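Local coordinates for protein phosphoribosyl-aminoimidazole carboxylase (Aspergillus clavatus, PDB 3K5I) that probably catalyses the ATP-dependent carboxylation of 5-aminoimidazole ribonucleotide to N5-carboxyaminoimidazole ribonucleotide in purine biosynthesis, as an ATP-grasp enzyme, at residues A79-A84 / E103-E108; T226-Q231 / L238-A243. One frame throughout, in Å; residues are numbered along the deposited sequence.

Contact 1: A79-A84 / E103-E108; sequences AVRQLA and EEVASE
Arg81 and Val105 are the residues whose CA atoms lie nearest each other across the two segments, 6.5 Å apart. Segment 79-84 is the last part of helix 77-84, while segment 103-108 follows from helix 99-105, and Glu108 N bonds back to Val105 O. Arg81 carries most of the side-chain contact. Its CG stands anti to the backbone N (chi1 -151°) and the chain stays extended to NE, which takes the guanidinium across to Glu104 and lays it over CG1 of Val105. That methyl lies close to Arg81 CG and then 3.6 Å from the guanidinium plane, over its centre. CG2 of Val105, its other methyl, packs on CB of Ala84 at 4.0 Å. Glu104, its chain bent at chi2, comes to the guanidinium from the edge, nearly at right angles to the arginine chain, and the carboxylate and guanidinium planes are 40° apart. The two form a salt bridge between Arg81 NH2 and Glu104 OE2; its modelled length of 2.5 Å is doubtful, as is the place of NH2, because NH2 also lies too close to Glu104 CG in the model. Farther along, a water 2.7 Å from Glu108 O also lies within weak bonding range of Ala84 O, and may bridge the two carbonyls. Val80, on the same helix, packs on Ala101 and Leu102 of helix 99-105, and Leu83 reaches Leu53 of strand 49-54. The contact thus joins two neighbouring helices of the preATP-grasp domain. Apolar packing over one face of the guanidinium is combined with a probable ion pair at its edge, and a long, weak ion pair with Arg77 gives Glu104 OE2 a second positive neighbour, which would probably help to keep the carboxylate ionised.

Contact 2: T226-Q231 / L238-A243; sequences TVETVQ and LVYAPA. With NA (sodium ion), chain E; ADP (adenosine-5'-diphosphate), chain G.
Val239 fits between Val227 and Thr229 of the facing strand, one methyl to each: CG1 meets Val227 CG2 at 3.8 Å, and CG2 lies beside Thr229 CG2, the two side chains pointing the same way. Val227 turns its other methyl onto Ala241, where CG1 and CB are tightly packed. On the face that holds Glu228, Val230, Leu238 and Tyr240, the Glu228 chain is extended, with CG anti to the backbone N (chi1 163°), and runs obliquely past the tyrosine. Its carboxylate plane is turned 35° from the ring, and OE1 stands 3.8 Å from Tyr240 CB. Val230 CG2 touches the ring edge at CE1. Arg244 makes a salt bridge with Glu228 and a cation-pi contact with Tyr240, tying the pair together. Glu228 and Tyr240 also form a hydrogen-bonded antiparallel pair; Tyr240 N donates to Glu228 O at 3.0 Å, approaching the carbonyl almost end-on (C=O...N angle 162°). Beyond the cis peptide before Pro242, Ala243 N bonds to Thr226 O at 3.0 Å. At the far end, the Gln231 side chain passes ADP, its CG 3.5 Å from O3' of the ribose, while Gln231 O binds the sodium ion at 2.5 Å. The arrangement is an antiparallel beta hairpin of the ATP-grasp domain, with one strand helping to line the nucleotide pocket.

How the contacts relate
Contact 1 comes first along the chain, in the preATP-grasp domain, and closes before contact 2 opens in the ATP-grasp domain. Their centres are 37 Å apart, on opposite sides of the chain's centre, and their nearest atoms about 27 Å apart, so they do not touch. Contact 1 joins helices 77-84 and 99-105, the former packing on strand 49-54 of a parallel sheet; contact 2 joins neighbouring strands 221-232 and 235-241 of a separate antiparallel sheet. Contact 1 lies toward the outside of the chain and is partly buried; contact 2 is buried nearer its middle, in a sheet that C-terminal strands extend, and reaches the nucleotide through Gln231.

Contact 1: A79-A84 / E103-E108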
# COMPACT_ATOMS: atom_id res chain seq x y z
N ALA A 79 -15.37 21.39 -16.62
CA ALA A 79 -14.67 20.84 -15.47
C ALA A 79 -13.58 19.98 -16.10
O ALA A 79 -12.39 20.11 -15.73
CB ALA A 79 -15.67 19.99 -14.68
N VAL A 80 -13.99 19.18 -17.10
CA VAL A 80 -13.11 18.28 -17.89
C VAL A 80 -11.93 19.14 -18.47
O VAL A 80 -10.75 18.77 -18.35
CB VAL A 80 -13.86 17.29 -18.93
CG1 VAL A 80 -12.90 16.53 -19.86
CG2 VAL A 80 -14.93 16.22 -18.41
N ARG A 81 -12.25 20.31 -19.04
CA ARG A 81 -11.31 21.27 -19.66
C ARG A 81 -10.37 22.04 -18.70
O ARG A 81 -9.22 22.34 -18.94
CB ARG A 81 -12.19 22.28 -20.42
CG ARG A 81 -11.58 22.92 -21.65
CD ARG A 81 -12.41 24.08 -22.31
NE ARG A 81 -11.77 24.43 -23.58
CZ ARG A 81 -12.06 23.87 -24.76
NH1 ARG A 81 -11.41 24.24 -25.85
NH2 ARG A 81 -13.01 22.95 -24.87
N GLN A 82 -10.93 22.39 -17.57
CA GLN A 82 -10.14 23.01 -16.54
C GLN A 82 -9.12 21.91 -16.14
O GLN A 82 -7.92 22.12 -16.25
CB GLN A 82 -11.05 23.32 -15.34
CG GLN A 82 -10.22 23.83 -14.18
CD GLN A 82 -9.48 25.08 -14.58
OE1 GLN A 82 -9.95 25.81 -15.46
NE2 GLN A 82 -8.34 25.37 -13.92
N LEU A 83 -9.55 20.73 -15.69
CA LEU A 83 -8.55 19.71 -15.32
C LEU A 83 -7.38 19.58 -16.27
O LEU A 83 -6.19 19.52 -15.93
CB LEU A 83 -9.11 18.30 -15.29
CG LEU A 83 -8.15 17.18 -14.84
CD1 LEU A 83 -8.03 17.10 -13.31
CD2 LEU A 83 -8.76 15.85 -15.36
N ALA A 84 -7.76 19.51 -17.52
CA ALA A 84 -6.75 19.39 -18.57
C ALA A 84 -5.79 20.57 -18.76
O ALA A 84 -4.65 20.43 -19.23
CB ALA A 84 -7.51 19.19 -19.81
N GLU A 103 -11.78 15.72 -26.77
CA GLU A 103 -11.38 15.94 -28.17
C GLU A 103 -11.05 17.47 -28.29
O GLU A 103 -10.12 17.90 -28.95
CB GLU A 103 -12.55 15.56 -29.08
CG GLU A 103 -12.35 15.79 -30.62
CD GLU A 103 -13.59 15.38 -31.46
OE1 GLU A 103 -14.66 15.23 -30.79
OE2 GLU A 103 -13.49 15.21 -32.72
N GLU A 104 -11.81 18.31 -27.60
CA GLU A 104 -11.58 19.73 -27.68
C GLU A 104 -10.26 20.16 -27.13
O GLU A 104 -9.63 21.10 -27.64
CB GLU A 104 -12.53 20.45 -26.76
CG GLU A 104 -13.20 21.67 -27.32
CD GLU A 104 -14.65 21.62 -26.93
OE1 GLU A 104 -15.51 21.49 -27.82
OE2 GLU A 104 -14.94 21.62 -25.71
N VAL A 105 -9.86 19.49 -26.06
CA VAL A 105 -8.60 19.88 -25.44
C VAL A 105 -7.38 19.07 -25.84
O VAL A 105 -6.29 19.27 -25.29
CB VAL A 105 -8.75 20.12 -23.94
CG1 VAL A 105 -9.57 21.40 -23.73
CG2 VAL A 105 -9.44 18.92 -23.28
N ALA A 106 -7.60 18.16 -26.81
CA ALA A 106 -6.55 17.29 -27.32
C ALA A 106 -5.27 18.05 -27.68
O ALA A 106 -4.16 17.55 -27.61
CB ALA A 106 -7.09 16.48 -28.43
N SER A 107 -5.42 19.31 -28.04
CA SER A 107 -4.30 20.16 -28.39
C SER A 107 -3.52 20.78 -27.22
O SER A 107 -2.42 21.32 -27.41
CB SER A 107 -4.90 21.31 -29.21
OG SER A 107 -6.08 20.87 -29.87
N GLU A 108 -4.09 20.72 -26.02
CA GLU A 108 -3.47 21.29 -24.82
C GLU A 108 -2.82 20.35 -23.78
O GLU A 108 -2.15 20.77 -22.83
CB GLU A 108 -4.48 22.27 -24.20
CG GLU A 108 -4.46 23.69 -24.83
CD GLU A 108 -5.58 24.05 -25.83
OE1 GLU A 108 -5.69 25.24 -26.22
OE2 GLU A 108 -6.37 23.16 -26.25
O HOH W 1 -1.59 21.57 -20.29

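Contact 2: T226-Q231 / L238-A243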
# COMPACT_ATOMS: atom_id res chain seq x y z
N THR A 226 -4.07 -14.65 -16.26
CA THR A 226 -5.52 -14.76 -16.40
C THR A 226 -6.00 -15.16 -15.00
O THR A 226 -5.38 -16.00 -14.28
CB THR A 226 -5.84 -15.95 -17.33
OG1 THR A 226 -5.19 -15.80 -18.60
CG2 THR A 226 -7.34 -16.21 -17.45
N VAL A 227 -7.05 -14.49 -14.56
CA VAL A 227 -7.72 -14.71 -13.28
C VAL A 227 -9.17 -15.18 -13.53
O VAL A 227 -9.75 -15.06 -14.65
CB VAL A 227 -7.72 -13.52 -12.31
CG1 VAL A 227 -6.28 -13.09 -11.97
CG2 VAL A 227 -8.48 -12.46 -12.91
N GLU A 228 -9.74 -15.82 -12.51
CA GLU A 228 -11.07 -16.40 -12.56
C GLU A 228 -11.91 -15.48 -11.72
O GLU A 228 -11.55 -15.23 -10.57
CB GLU A 228 -10.95 -17.63 -11.66
CG GLU A 228 -12.31 -18.15 -11.24
CD GLU A 228 -12.15 -19.48 -10.55
OE1 GLU A 228 -11.02 -19.94 -10.28
OE2 GLU A 228 -13.18 -20.08 -10.25
N THR A 229 -13.04 -15.02 -12.25
CA THR A 229 -13.82 -14.12 -11.44
C THR A 229 -15.19 -14.70 -11.17
O THR A 229 -15.68 -15.52 -11.93
CB THR A 229 -14.04 -12.79 -12.21
OG1 THR A 229 -14.55 -12.99 -13.54
CG2 THR A 229 -12.70 -12.19 -12.43
N VAL A 230 -15.83 -14.25 -10.10
CA VAL A 230 -17.18 -14.75 -9.81
C VAL A 230 -18.09 -13.56 -9.59
O VAL A 230 -17.85 -12.68 -8.74
CB VAL A 230 -17.27 -15.74 -8.63
CG1 VAL A 230 -18.71 -16.27 -8.56
CG2 VAL A 230 -16.24 -16.90 -8.75
N GLN A 231 -19.16 -13.54 -10.38
CA GLN A 231 -20.09 -12.43 -10.33
C GLN A 231 -21.42 -12.90 -9.82
O GLN A 231 -21.81 -14.03 -10.06
CB GLN A 231 -20.35 -11.86 -11.74
CG GLN A 231 -19.41 -10.74 -12.21
CD GLN A 231 -17.99 -11.27 -12.21
OE1 GLN A 231 -17.10 -10.70 -11.56
NE2 GLN A 231 -17.76 -12.41 -12.93
N LEU A 238 -15.86 -12.29 -6.28
CA LEU A 238 -14.55 -12.83 -5.95
C LEU A 238 -13.66 -12.86 -7.16
O LEU A 238 -14.16 -12.96 -8.30
CB LEU A 238 -14.60 -14.33 -5.66
CG LEU A 238 -15.45 -14.54 -4.42
CD1 LEU A 238 -16.10 -15.95 -4.35
CD2 LEU A 238 -14.39 -14.27 -3.36
N VAL A 239 -12.36 -12.84 -6.86
CA VAL A 239 -11.31 -12.99 -7.88
C VAL A 239 -10.28 -14.01 -7.34
O VAL A 239 -9.87 -13.84 -6.20
CB VAL A 239 -10.67 -11.65 -8.35
CG1 VAL A 239 -9.51 -11.94 -9.34
CG2 VAL A 239 -11.73 -10.73 -9.02
N TYR A 240 -9.90 -15.04 -8.11
CA TYR A 240 -8.87 -16.06 -7.73
C TYR A 240 -7.74 -15.86 -8.70
O TYR A 240 -7.84 -15.96 -9.92
CB TYR A 240 -9.36 -17.50 -7.86
CG TYR A 240 -10.56 -17.78 -7.00
CD1 TYR A 240 -11.82 -17.30 -7.36
CD2 TYR A 240 -10.41 -18.44 -5.79
CE1 TYR A 240 -12.91 -17.52 -6.57
CE2 TYR A 240 -11.54 -18.65 -4.98
CZ TYR A 240 -12.77 -18.23 -5.38
OH TYR A 240 -13.80 -18.50 -4.51
N ALA A 241 -6.58 -15.55 -8.15
CA ALA A 241 -5.49 -15.26 -9.06
C ALA A 241 -4.28 -16.10 -8.71
O ALA A 241 -3.82 -16.08 -7.59
CB ALA A 241 -5.26 -13.71 -8.95
N PRO A 242 -3.77 -16.88 -9.66
CA PRO A 242 -4.29 -16.96 -11.02
C PRO A 242 -5.53 -17.85 -11.01
O PRO A 242 -5.80 -18.43 -9.95
CB PRO A 242 -3.14 -17.66 -11.75
CG PRO A 242 -2.61 -18.60 -10.67
CD PRO A 242 -2.88 -18.01 -9.34
N ALA A 243 -6.23 -17.96 -12.15
CA ALA A 243 -7.46 -18.73 -12.35
C ALA A 243 -7.22 -20.22 -12.05
O ALA A 243 -6.22 -20.81 -12.48
CB ALA A 243 -7.82 -18.70 -13.79
NA NA E . -22.30 -15.84 -11.70
PB ADP G . -21.02 -4.23 -16.17
O1B ADP G . -21.96 -3.48 -15.31
O2B ADP G . -20.50 -3.05 -16.95
O3B ADP G . -19.69 -5.00 -15.91
PA ADP G . -21.34 -6.74 -17.78
O1A ADP G . -19.93 -7.08 -17.64
O2A ADP G . -21.76 -6.92 -19.22
O3A ADP G . -21.70 -5.30 -17.16
O5' ADP G . -22.04 -7.90 -16.92
C5' ADP G . -21.60 -8.25 -15.60
C4' ADP G . -21.70 -9.74 -15.41
O4' ADP G . -23.06 -10.17 -15.65
C3' ADP G . -20.95 -10.65 -16.36
O3' ADP G . -19.70 -10.93 -15.69
C2' ADP G . -21.72 -11.98 -16.36
O2' ADP G . -21.76 -12.57 -15.02
C1' ADP G . -23.09 -11.34 -16.39
N9 ADP G . -23.48 -11.27 -17.79
C8 ADP G . -23.24 -10.20 -18.60
N7 ADP G . -23.57 -10.49 -19.88
C5 ADP G . -24.09 -11.76 -19.79
C6 ADP G . -24.73 -12.56 -20.79
N6 ADP G . -24.93 -12.46 -21.98
N1 ADP G . -25.15 -13.79 -20.38
C2 ADP G . -25.08 -14.24 -19.07
N3 ADP G . -24.59 -13.46 -18.14
C4 ADP G . -24.09 -12.27 -18.50
O HOH W 2 -19.85 -15.50 -12.40
O HOH W 3 -24.72 -15.45 -10.08
O HOH W 4 -22.02 -17.00 -9.45
O HOH W 5 -22.97 -18.09 -12.45
O HOH W 6 -23.01 -13.92 -13.81